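Local coordinates for tryptophan halogenase (Shewanella frigidimarina, PDB 2PYX), which is probably a flavin-dependent tryptophan halogenase, a monooxygenase-like enzyme that is thought to use FAD in chlorinating tryptophan, at residues K5-T8 and E9-I12; S68-K72 and I73-E77; C347-I350 and G351-G355; S373-Q377 and Q378-N382; A458-P461 and A462-Q466. All blocks are in the same frame, centred on the assembly; numbering follows the deposited sequence. Where two conformers were deposited one is given.

Interaction 1 (K5-T8 and E9-I12)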
# COMPACT_ATOMS: atom_id res chain seq x y z
N LYS A 5 -9.87 -26.49 22.36
CA LYS A 5 -11.00 -26.33 21.45
C LYS A 5 -10.49 -25.69 20.15
O LYS A 5 -9.80 -24.67 20.20
CB LYS A 5 -12.07 -25.45 22.08
CG LYS A 5 -13.33 -25.35 21.24
CD LYS A 5 -14.42 -24.59 21.95
CE LYS A 5 -15.75 -24.56 21.14
NZ LYS A 5 -15.88 -23.45 20.12
N PRO A 6 -10.79 -26.27 18.99
CA PRO A 6 -10.36 -25.64 17.74
C PRO A 6 -10.83 -24.19 17.61
O PRO A 6 -11.92 -23.86 18.05
CB PRO A 6 -11.00 -26.52 16.66
CG PRO A 6 -11.11 -27.84 17.33
CD PRO A 6 -11.47 -27.55 18.74
N ILE A 7 -10.00 -23.32 17.05
CA ILE A 7 -10.42 -21.95 16.82
C ILE A 7 -11.28 -21.86 15.56
O ILE A 7 -10.78 -21.92 14.43
CB ILE A 7 -9.23 -20.98 16.70
CG1 ILE A 7 -8.28 -21.11 17.89
CG2 ILE A 7 -9.71 -19.55 16.53
CD1 ILE A 7 -8.92 -20.88 19.24
N THR A 8 -12.58 -21.71 15.77
CA THR A 8 -13.53 -21.65 14.65
C THR A 8 -14.43 -20.43 14.71
O THR A 8 -15.00 -20.06 13.68
CB THR A 8 -14.40 -22.91 14.58
OG1 THR A 8 -15.26 -22.98 15.72
CG2 THR A 8 -13.57 -24.19 14.49
N GLU A 9 -14.60 -19.81 15.87
CA GLU A 9 -15.54 -18.71 16.00
C GLU A 9 -14.79 -17.40 15.91
O GLU A 9 -14.13 -17.00 16.87
CB GLU A 9 -16.28 -18.78 17.33
CG GLU A 9 -16.99 -20.13 17.56
CD GLU A 9 -18.01 -20.43 16.48
OE1 GLU A 9 -18.90 -19.58 16.30
OE2 GLU A 9 -17.88 -21.48 15.79
N ILE A 10 -14.93 -16.73 14.77
CA ILE A 10 -14.11 -15.56 14.46
C ILE A 10 -15.01 -14.36 14.32
O ILE A 10 -15.94 -14.38 13.51
CB ILE A 10 -13.40 -15.73 13.10
CG1 ILE A 10 -12.74 -17.11 12.98
CG2 ILE A 10 -12.37 -14.61 12.93
CD1 ILE A 10 -11.73 -17.39 14.03
N ILE A 11 -14.74 -13.32 15.12
CA ILE A 11 -15.49 -12.10 15.15
C ILE A 11 -14.64 -10.94 14.68
O ILE A 11 -13.58 -10.64 15.30
CB ILE A 11 -16.05 -11.79 16.57
CG1 ILE A 11 -16.77 -13.01 17.18
CG2 ILE A 11 -16.92 -10.57 16.53
CD1 ILE A 11 -17.91 -13.47 16.38
N ILE A 12 -15.06 -10.29 13.61
CA ILE A 12 -14.41 -9.11 13.04
C ILE A 12 -15.19 -7.88 13.45
O ILE A 12 -16.39 -7.79 13.19
CB ILE A 12 -14.35 -9.20 11.51
CG1 ILE A 12 -13.62 -10.49 11.08
CG2 ILE A 12 -13.75 -7.95 10.95
CD1 ILE A 12 -13.84 -10.82 9.63
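Thr8 and Glu9 meet where the N-terminal loop enters strand 9-13, the first strand of the Rossmann-type FAD-binding fold. Their side chains lie alongside each other and point the same way. Thr8 OG1 sits between its own backbone N and carbonyl carbon (chi1 66°). Thr8 OG1 thus lies 3.0 Å from Glu9 OE2. The Glu9 chain bends at CG (chi2 -59°) and folds its carboxylate back over the loop. The other oxygen, OE1, is bonded by Asn44 ND2. Lys5 NZ comes to 4.3 Å from Glu9 CG. Lys5 NZ remains 5.2 Å from Glu9 OE2, so any attraction there acts at a distance and makes no salt bridge. A second, apolar contact is made by Ile7 and Ile10. Their side chains cross at about a right angle, and Ile7 CG2 touches Ile10 CD1 at 3.9 Å. Ile10 CG1 also lies 3.8 Å from Thr8 O. Gln223, just before strand 224-227, bonds to the loop: its OE1 accepts from the backbone N of both Thr8 and Glu9. Strand 9-13 runs between strands 44-49 and 224-227. Ile7 and Ile10 both rest on Leu224, and Ile10 also reaches Leu26 of helix 16-31.

Interaction 2 (S68-K72 and I73-E77)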
# COMPACT_ATOMS: atom_id res chain seq x y z
N SER A 68 -3.74 -10.78 -6.39
CA SER A 68 -3.81 -12.08 -5.72
C SER A 68 -4.92 -12.12 -4.68
O SER A 68 -5.65 -13.08 -4.62
CB SER A 68 -2.47 -12.47 -5.10
OG SER A 68 -2.60 -13.68 -4.39
N THR A 69 -5.03 -11.07 -3.87
CA THR A 69 -6.11 -11.00 -2.89
C THR A 69 -7.47 -11.13 -3.55
O THR A 69 -8.33 -11.90 -3.10
CB THR A 69 -5.97 -9.70 -2.12
OG1 THR A 69 -4.77 -9.73 -1.38
CG2 THR A 69 -7.09 -9.47 -1.16
N LEU A 70 -7.69 -10.36 -4.61
CA LEU A 70 -8.99 -10.40 -5.32
C LEU A 70 -9.25 -11.80 -5.88
O LEU A 70 -10.34 -12.37 -5.77
CB LEU A 70 -8.99 -9.38 -6.45
CG LEU A 70 -9.10 -7.92 -6.02
CD1 LEU A 70 -8.81 -7.02 -7.23
CD2 LEU A 70 -10.44 -7.59 -5.39
N SER A 71 -8.24 -12.37 -6.50
CA SER A 71 -8.39 -13.69 -7.08
C SER A 71 -8.70 -14.77 -6.01
O SER A 71 -9.62 -15.59 -6.17
CB SER A 71 -7.09 -14.06 -7.78
OG SER A 71 -7.20 -15.35 -8.39
N LYS A 72 -7.97 -14.72 -4.89
CA LYS A 72 -8.21 -15.65 -3.78
C LYS A 72 -9.61 -15.50 -3.18
O LYS A 72 -10.28 -16.51 -2.89
CB LYS A 72 -7.17 -15.46 -2.70
CG LYS A 72 -5.79 -15.98 -3.03
CD LYS A 72 -4.87 -15.90 -1.84
CE LYS A 72 -4.52 -14.46 -1.46
NZ LYS A 72 -3.69 -14.42 -0.23
N ILE A 73 -10.08 -14.27 -3.04
CA ILE A 73 -11.44 -14.03 -2.53
C ILE A 73 -12.49 -14.52 -3.51
O ILE A 73 -13.58 -14.94 -3.09
CB ILE A 73 -11.64 -12.55 -2.20
CG1 ILE A 73 -10.72 -12.16 -1.03
CG2 ILE A 73 -13.08 -12.20 -1.88
CD1 ILE A 73 -10.76 -10.72 -0.61
N GLY A 74 -12.17 -14.47 -4.80
CA GLY A 74 -13.04 -14.96 -5.84
C GLY A 74 -13.76 -13.88 -6.62
O GLY A 74 -14.83 -14.14 -7.21
N ILE A 75 -13.20 -12.68 -6.63
CA ILE A 75 -13.75 -11.53 -7.36
C ILE A 75 -13.24 -11.54 -8.80
O ILE A 75 -12.05 -11.79 -9.08
CB ILE A 75 -13.35 -10.18 -6.67
CG1 ILE A 75 -13.79 -10.15 -5.20
CG2 ILE A 75 -13.93 -9.00 -7.44
CD1 ILE A 75 -15.19 -10.39 -4.96
N ASP A 76 -14.18 -11.32 -9.72
CA ASP A 76 -13.89 -11.21 -11.14
C ASP A 76 -13.28 -9.81 -11.40
O ASP A 76 -13.79 -8.81 -10.91
CB ASP A 76 -15.21 -11.42 -11.90
CG ASP A 76 -15.08 -11.23 -13.39
OD1 ASP A 76 -14.93 -10.06 -13.85
OD2 ASP A 76 -15.20 -12.24 -14.12
N GLU A 77 -12.20 -9.76 -12.18
CA GLU A 77 -11.49 -8.50 -12.37
C GLU A 77 -12.36 -7.48 -13.07
O GLU A 77 -12.28 -6.28 -12.79
CB GLU A 77 -10.18 -8.67 -13.15
CG GLU A 77 -9.32 -7.40 -12.99
CD GLU A 77 -7.95 -7.47 -13.67
OE1 GLU A 77 -7.76 -8.24 -14.63
OE2 GLU A 77 -7.01 -6.75 -13.23
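Leu70 and Ile75 meet in a Schellman motif that closes helix 65-73, with Gly74 as the C-prime residue. The backbone bonds come first. Ile73 N donates to Thr69 O at 2.9 Å, an ordinary helical bond. Leu70 O then takes two donors, from opposite faces of its carbonyl plane. Gly74 N reaches Leu70 O at 2.9 Å, the last bond of the helical kind. Ile75 N reaches Leu70 O at 3.0 Å, and this bond marks the motif. It is also the straighter of the two at its hydrogen (158° against 144°). Gly74 N lies 3.1 Å from Ser71 O. The positive phi of Gly74 turns the chain out of the helix. At these backbone angles a side chain would press on the carbonyl oxygen of Ile73, so glycine suits the position. The apolar contacts follow the same turn. Thr69 and Ile73 lie side by side, pointing the same way, and both rest on Leu25 of helix 16-31. Leu70 and Ile75 cross at a slant, and both reach Phe80 of helix 77-83. Several polar groups find partners outside. Thr69 OG1 bonds to Glu369 OE1, and Ile73 O accepts from His184 NE2. Asp76 is the N-cap of helix 77-83, its OD1 accepting from Asp79 N. With CG1 beside its own backbone N (chi1 -66°), Ile73 brings this branch close to the Thr69 carbonyl oxygen. Ile73 CG1 is 3.2 Å from Thr69 O, and Ile73 CD1 ends 3.9 Å from Thr69 CG2.

Interaction 3 (C347-I350 and G351-G355)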
# COMPACT_ATOMS: atom_id res chain seq x y z
N CYS A 347 -6.69 -11.29 20.13
CA CYS A 347 -7.11 -10.14 19.35
C CYS A 347 -5.99 -9.73 18.39
O CYS A 347 -4.85 -9.51 18.81
CB CYS A 347 -7.46 -8.94 20.25
SG CYS A 347 -7.93 -7.44 19.34
N ILE A 348 -6.34 -9.63 17.11
CA ILE A 348 -5.40 -9.12 16.12
C ILE A 348 -5.99 -7.89 15.43
O ILE A 348 -7.15 -7.86 15.03
CB ILE A 348 -4.96 -10.25 15.15
CG1 ILE A 348 -3.80 -9.80 14.25
CG2 ILE A 348 -6.13 -10.82 14.37
CD1 ILE A 348 -3.27 -10.91 13.34
N ALA A 349 -5.17 -6.85 15.30
CA ALA A 349 -5.59 -5.60 14.70
C ALA A 349 -5.20 -5.59 13.22
O ALA A 349 -4.06 -5.91 12.85
CB ALA A 349 -5.00 -4.40 15.40
N ILE A 350 -6.15 -5.19 12.38
CA ILE A 350 -5.92 -5.13 10.94
C ILE A 350 -6.44 -3.78 10.42
O ILE A 350 -7.56 -3.35 10.77
CB ILE A 350 -6.58 -6.32 10.20
CG1 ILE A 350 -6.04 -7.64 10.77
CG2 ILE A 350 -6.41 -6.24 8.70
CD1 ILE A 350 -6.47 -8.93 10.09
N GLY A 351 -5.61 -3.11 9.63
CA GLY A 351 -5.90 -1.78 9.17
C GLY A 351 -5.39 -0.74 10.15
O GLY A 351 -4.36 -0.96 10.83
N MSE A 352 -6.06 0.41 10.18
CA MSE A 352 -5.63 1.56 10.98
C MSE A 352 -5.63 1.27 12.48
O MSE A 352 -4.94 1.97 13.25
CB MSE A 352 -6.49 2.77 10.66
CG MSE A 352 -6.38 3.13 9.20
SE MSE A 352 -7.49 4.63 8.66
CE MSE A 352 -6.91 5.78 9.80
N ALA A 353 -6.40 0.26 12.91
CA ALA A 353 -6.37 -0.14 14.31
C ALA A 353 -4.98 -0.60 14.72
O ALA A 353 -4.63 -0.52 15.91
CB ALA A 353 -7.39 -1.22 14.61
N ALA A 354 -4.19 -1.13 13.77
CA ALA A 354 -2.80 -1.51 14.06
C ALA A 354 -1.77 -0.38 13.90
O ALA A 354 -0.83 -0.27 14.66
CB ALA A 354 -2.38 -2.66 13.21
N GLY A 355 -1.93 0.42 12.87
CA GLY A 355 -1.06 1.55 12.67
C GLY A 355 -1.41 2.27 11.41
O GLY A 355 -2.20 1.81 10.60
O HOH W 1 -8.70 -0.89 11.48
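Ala349 at the end of strand 347-349 faces the turn at 351-355. Its CB is its whole side chain. Ala349 CB lies 3.7 Å from Ala354 N and 3.8 Å from Ala354 CB. On the Ala353 side, Ala349 CB is 4.1 Å from Ala353 CB. It touches both of these methyl groups, which do not meet each other, so the turn folds back against the strand end. Ala354 CB also rests on the Ala349 carbonyl. The next side chain, Ile350, points the other way, to Ile226 and to Ile368 and Thr371 of helix 363-377. The polar join is made by a water. It donates to Ile350 O at 2.8 Å and accepts from Ala353 N at 2.9 Å. Inside the turn, Ala354 N donates to Gly351 O at 2.9 Å. Gly351 has positive phi (87°), where a side chain would clash with Ile350 O. Gly351 approaches Ala18, a predicted FAD-binding residue, to about 4 Å between nearest atoms. A glycine- and alanine-rich turn after a strand that runs parallel to 224-227, close to the predicted FAD site, is consistent with the FAD-binding domain of flavin-dependent monooxygenases.

Interaction 4 (S373-Q377 and Q378-N382)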
# COMPACT_ATOMS: atom_id res chain seq x y z
N SER A 373 -3.95 -12.23 5.22
CA SER A 373 -3.46 -13.44 4.56
C SER A 373 -2.60 -14.28 5.52
O SER A 373 -2.67 -15.51 5.51
CB SER A 373 -2.68 -13.13 3.26
OG SER A 373 -1.51 -12.37 3.50
N THR A 374 -1.80 -13.62 6.35
CA THR A 374 -0.97 -14.31 7.32
C THR A 374 -1.84 -15.03 8.32
O THR A 374 -1.58 -16.19 8.64
CB THR A 374 -0.03 -13.31 8.01
OG1 THR A 374 0.84 -12.79 7.00
CG2 THR A 374 0.79 -13.97 9.06
N LEU A 375 -2.86 -14.37 8.83
CA LEU A 375 -3.76 -15.04 9.78
C LEU A 375 -4.44 -16.23 9.11
O LEU A 375 -4.54 -17.30 9.71
CB LEU A 375 -4.81 -14.04 10.27
CG LEU A 375 -5.89 -14.65 11.14
CD1 LEU A 375 -5.27 -15.24 12.43
CD2 LEU A 375 -6.94 -13.62 11.46
N ALA A 376 -4.90 -16.07 7.88
CA ALA A 376 -5.54 -17.17 7.19
C ALA A 376 -4.59 -18.35 6.99
O ALA A 376 -4.99 -19.52 7.10
CB ALA A 376 -6.08 -16.69 5.85
N GLN A 377 -3.31 -18.06 6.72
CA GLN A 377 -2.31 -19.12 6.54
C GLN A 377 -1.81 -19.75 7.84
O GLN A 377 -1.28 -20.86 7.83
CB GLN A 377 -1.14 -18.59 5.75
CG GLN A 377 -1.52 -18.13 4.37
CD GLN A 377 -0.38 -17.67 3.56
OE1 GLN A 377 0.30 -18.47 2.92
NE2 GLN A 377 -0.19 -16.37 3.50
N GLN A 378 -1.99 -19.04 8.94
CA GLN A 378 -1.51 -19.48 10.24
C GLN A 378 -2.64 -19.51 11.27
O GLN A 378 -2.44 -19.15 12.42
CB GLN A 378 -0.40 -18.57 10.72
CG GLN A 378 0.80 -18.61 9.81
CD GLN A 378 2.08 -18.13 10.46
OE1 GLN A 378 2.44 -18.60 11.53
NE2 GLN A 378 2.74 -17.19 9.85
N LEU A 379 -3.82 -19.97 10.88
CA LEU A 379 -4.93 -20.01 11.80
C LEU A 379 -4.53 -20.90 12.97
O LEU A 379 -4.14 -22.05 12.80
CB LEU A 379 -6.15 -20.60 11.08
CG LEU A 379 -7.37 -20.84 11.96
CD1 LEU A 379 -8.05 -19.56 12.29
CD2 LEU A 379 -8.34 -21.82 11.31
N PRO A 380 -4.57 -20.35 14.18
CA PRO A 380 -4.12 -21.21 15.28
C PRO A 380 -5.02 -22.41 15.51
O PRO A 380 -6.25 -22.26 15.46
CB PRO A 380 -4.18 -20.29 16.50
CG PRO A 380 -4.23 -18.93 15.96
CD PRO A 380 -4.94 -19.02 14.66
N PRO A 381 -4.42 -23.60 15.74
CA PRO A 381 -5.27 -24.75 16.04
C PRO A 381 -6.16 -24.57 17.24
O PRO A 381 -7.30 -25.01 17.24
CB PRO A 381 -4.24 -25.86 16.28
CG PRO A 381 -3.07 -25.48 15.39
CD PRO A 381 -3.01 -23.97 15.54
N ASN A 382 -5.63 -23.93 18.27
CA ASN A 382 -6.35 -23.77 19.55
C ASN A 382 -5.68 -22.67 20.38
O ASN A 382 -4.68 -22.05 19.95
CB ASN A 382 -6.38 -25.11 20.31
CG ASN A 382 -4.98 -25.65 20.61
OD1 ASN A 382 -4.09 -24.90 21.02
ND2 ASN A 382 -4.77 -26.96 20.39
O HOH W 2 -4.05 -22.11 8.45
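Thr374 starts the contact, in the last turn of helix 363-377. Its side chain runs alongside that of Gln378, with Thr374 CG2 3.8 Å from Gln378 NE2. The hydroxyl of Thr374 turns back to Trp370 O. Thr374 O receives Gln378 N at 2.9 Å, but the bond is weak because its angle is only 127°. Gln378 N also bonds weakly to Leu375 O at 3.2 Å. Leu375 carries CG anti to its backbone N (chi1 174°), and Leu375 CD1 comes to 4.4 Å from Pro380 CD. Beyond that pair it packs on Leu26, Leu224 and Trp343. Ala376 joins the loop through a water, which donates to Ala376 O at 3.1 Å and accepts from Leu379 N at 3.2 Å. His30 NE2 also bonds to Ala376 O. The extended Gln377 side chain runs back along the helix, with CG beside its backbone N, and Gln377 NE2 makes a weak bond to Ser373 O at 3.3 Å. Gln378 OE1 is held by Arg392 NE of helix 383-413. The helix thus ends without a firm direct backbone bond to Gln378 or Leu379. The N-H of Gln378 is shared between two carbonyls, and Leu379 N is served by water.

Interaction 5 (A458-P461 and A462-Q466)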
# COMPACT_ATOMS: atom_id res chain seq x y z
N ALA A 458 9.63 -10.16 2.67
CA ALA A 458 9.60 -8.75 2.96
C ALA A 458 8.53 -8.03 2.16
O ALA A 458 8.20 -8.39 1.03
CB ALA A 458 10.93 -8.13 2.67
N LEU A 459 7.98 -6.95 2.73
CA LEU A 459 7.00 -6.16 2.02
C LEU A 459 7.62 -5.46 0.82
O LEU A 459 7.04 -5.47 -0.27
CB LEU A 459 6.42 -5.08 2.94
CG LEU A 459 5.12 -5.27 3.71
CD1 LEU A 459 4.67 -3.88 4.14
CD2 LEU A 459 4.01 -5.97 2.94
N PHE A 460 8.77 -4.85 1.02
CA PHE A 460 9.53 -4.24 -0.08
C PHE A 460 10.80 -5.04 -0.35
O PHE A 460 11.64 -5.22 0.53
CB PHE A 460 9.95 -2.80 0.27
CG PHE A 460 8.81 -1.89 0.59
CD1 PHE A 460 8.03 -1.34 -0.41
CD2 PHE A 460 8.54 -1.53 1.91
CE1 PHE A 460 6.99 -0.49 -0.08
CE2 PHE A 460 7.51 -0.69 2.22
CZ PHE A 460 6.72 -0.18 1.23
N PRO A 461 11.00 -5.46 -1.62
CA PRO A 461 12.26 -6.10 -1.94
C PRO A 461 13.33 -5.09 -2.14
O PRO A 461 13.01 -3.87 -2.26
CB PRO A 461 11.96 -6.78 -3.28
CG PRO A 461 10.97 -5.98 -3.89
CD PRO A 461 10.13 -5.34 -2.78
N ALA A 462 14.57 -5.58 -2.21
CA ALA A 462 15.75 -4.75 -2.40
C ALA A 462 15.53 -3.85 -3.61
O ALA A 462 15.99 -2.74 -3.60
CB ALA A 462 17.01 -5.59 -2.59
N ALA A 463 14.87 -4.33 -4.66
CA ALA A 463 14.70 -3.52 -5.87
C ALA A 463 14.03 -2.20 -5.56
O ALA A 463 14.34 -1.19 -6.18
CB ALA A 463 13.94 -4.24 -6.95
N SER A 464 13.09 -2.19 -4.64
CA SER A 464 12.41 -0.94 -4.29
C SER A 464 13.37 0.08 -3.75
O SER A 464 13.31 1.29 -4.07
CB SER A 464 11.30 -1.19 -3.29
OG SER A 464 10.20 -1.78 -3.96
N PHE A 465 14.31 -0.39 -2.94
CA PHE A 465 15.33 0.47 -2.39
C PHE A 465 16.24 0.96 -3.49
O PHE A 465 16.64 2.14 -3.51
CB PHE A 465 16.10 -0.24 -1.28
CG PHE A 465 15.29 -0.43 -0.04
CD1 PHE A 465 14.41 -1.49 0.07
CD2 PHE A 465 15.36 0.49 1.00
CE1 PHE A 465 13.64 -1.65 1.22
CE2 PHE A 465 14.60 0.34 2.14
CZ PHE A 465 13.74 -0.74 2.25
N GLN A 466 16.59 0.11 -4.44
CA GLN A 466 17.41 0.54 -5.57
C GLN A 466 16.70 1.60 -6.40
O GLN A 466 17.29 2.60 -6.80
CB GLN A 466 17.72 -0.67 -6.47
CG GLN A 466 18.54 -1.75 -5.76
CD GLN A 466 18.68 -3.03 -6.56
OE1 GLN A 466 17.94 -3.26 -7.54
NE2 GLN A 466 19.68 -3.85 -6.19
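Phe460 and Pro461 pack on the first turn of helix 462-471. Phe460 CB touches both Phe465 CE1 (4.0 Å) and Ser464 CB (4.1 Å). Pro461 O is the polar centre. Ser464 N donates to Pro461 O at 2.9 Å, from 48° above the carbonyl plane and with a bent angle of 138° at the hydrogen. The same oxygen lies at the edge of the Phe465 ring, near its plane, with Pro461 O 3.6 Å from Phe465 CD1. Ser464 OG is at the edge of the Phe460 ring and 3.8 Å from Pro461 CD. Rotation about CA-CB places Ser464 OG beside its backbone N (chi1 -75°), and OG bonds to His111 NE2. Further out, Phe407 meets both phenylalanine rings, its plane inclined to each. Trp63 meets the Phe460 ring more steeply. Gln403 NE2 bonds to Phe460 O. Phe460 comes to about 4 Å, nearest atoms, from Glu361, a predicted tryptophan-binding residue. The contact therefore probably helps to form one wall of the substrate pocket. On the side of helix 383-413, Gln403 touches both Leu459 and Phe465. Leu115, in the loop after strand 108-112, packs on Pro461 and Ala463.

Interactions 3 and 5 are buried; interactions 1, 2 and 4 are only partly so. Interactions 1 and 3 sit on strands of one mixed sheet. Interaction 4 joins them: its Pro381 backbone pairs with Ile7, and its Leu375 packs on Ile348. Interaction 2 reaches interaction 4 through Lys72, which packs against Ser373. Interaction 5 stands apart, beside the predicted tryptophan site. Chemistry follows place. Both helix ends rely on backbone carbonyls, with firm bonds at 68-77 and weak ones at 373-382. Small methyl groups and a water close the turn near the predicted flavin site. Aromatic rings dominate at 458-466. In interaction 1 a threonine and a glutamate side chain lie together at the strand entry, with a lysine nearby.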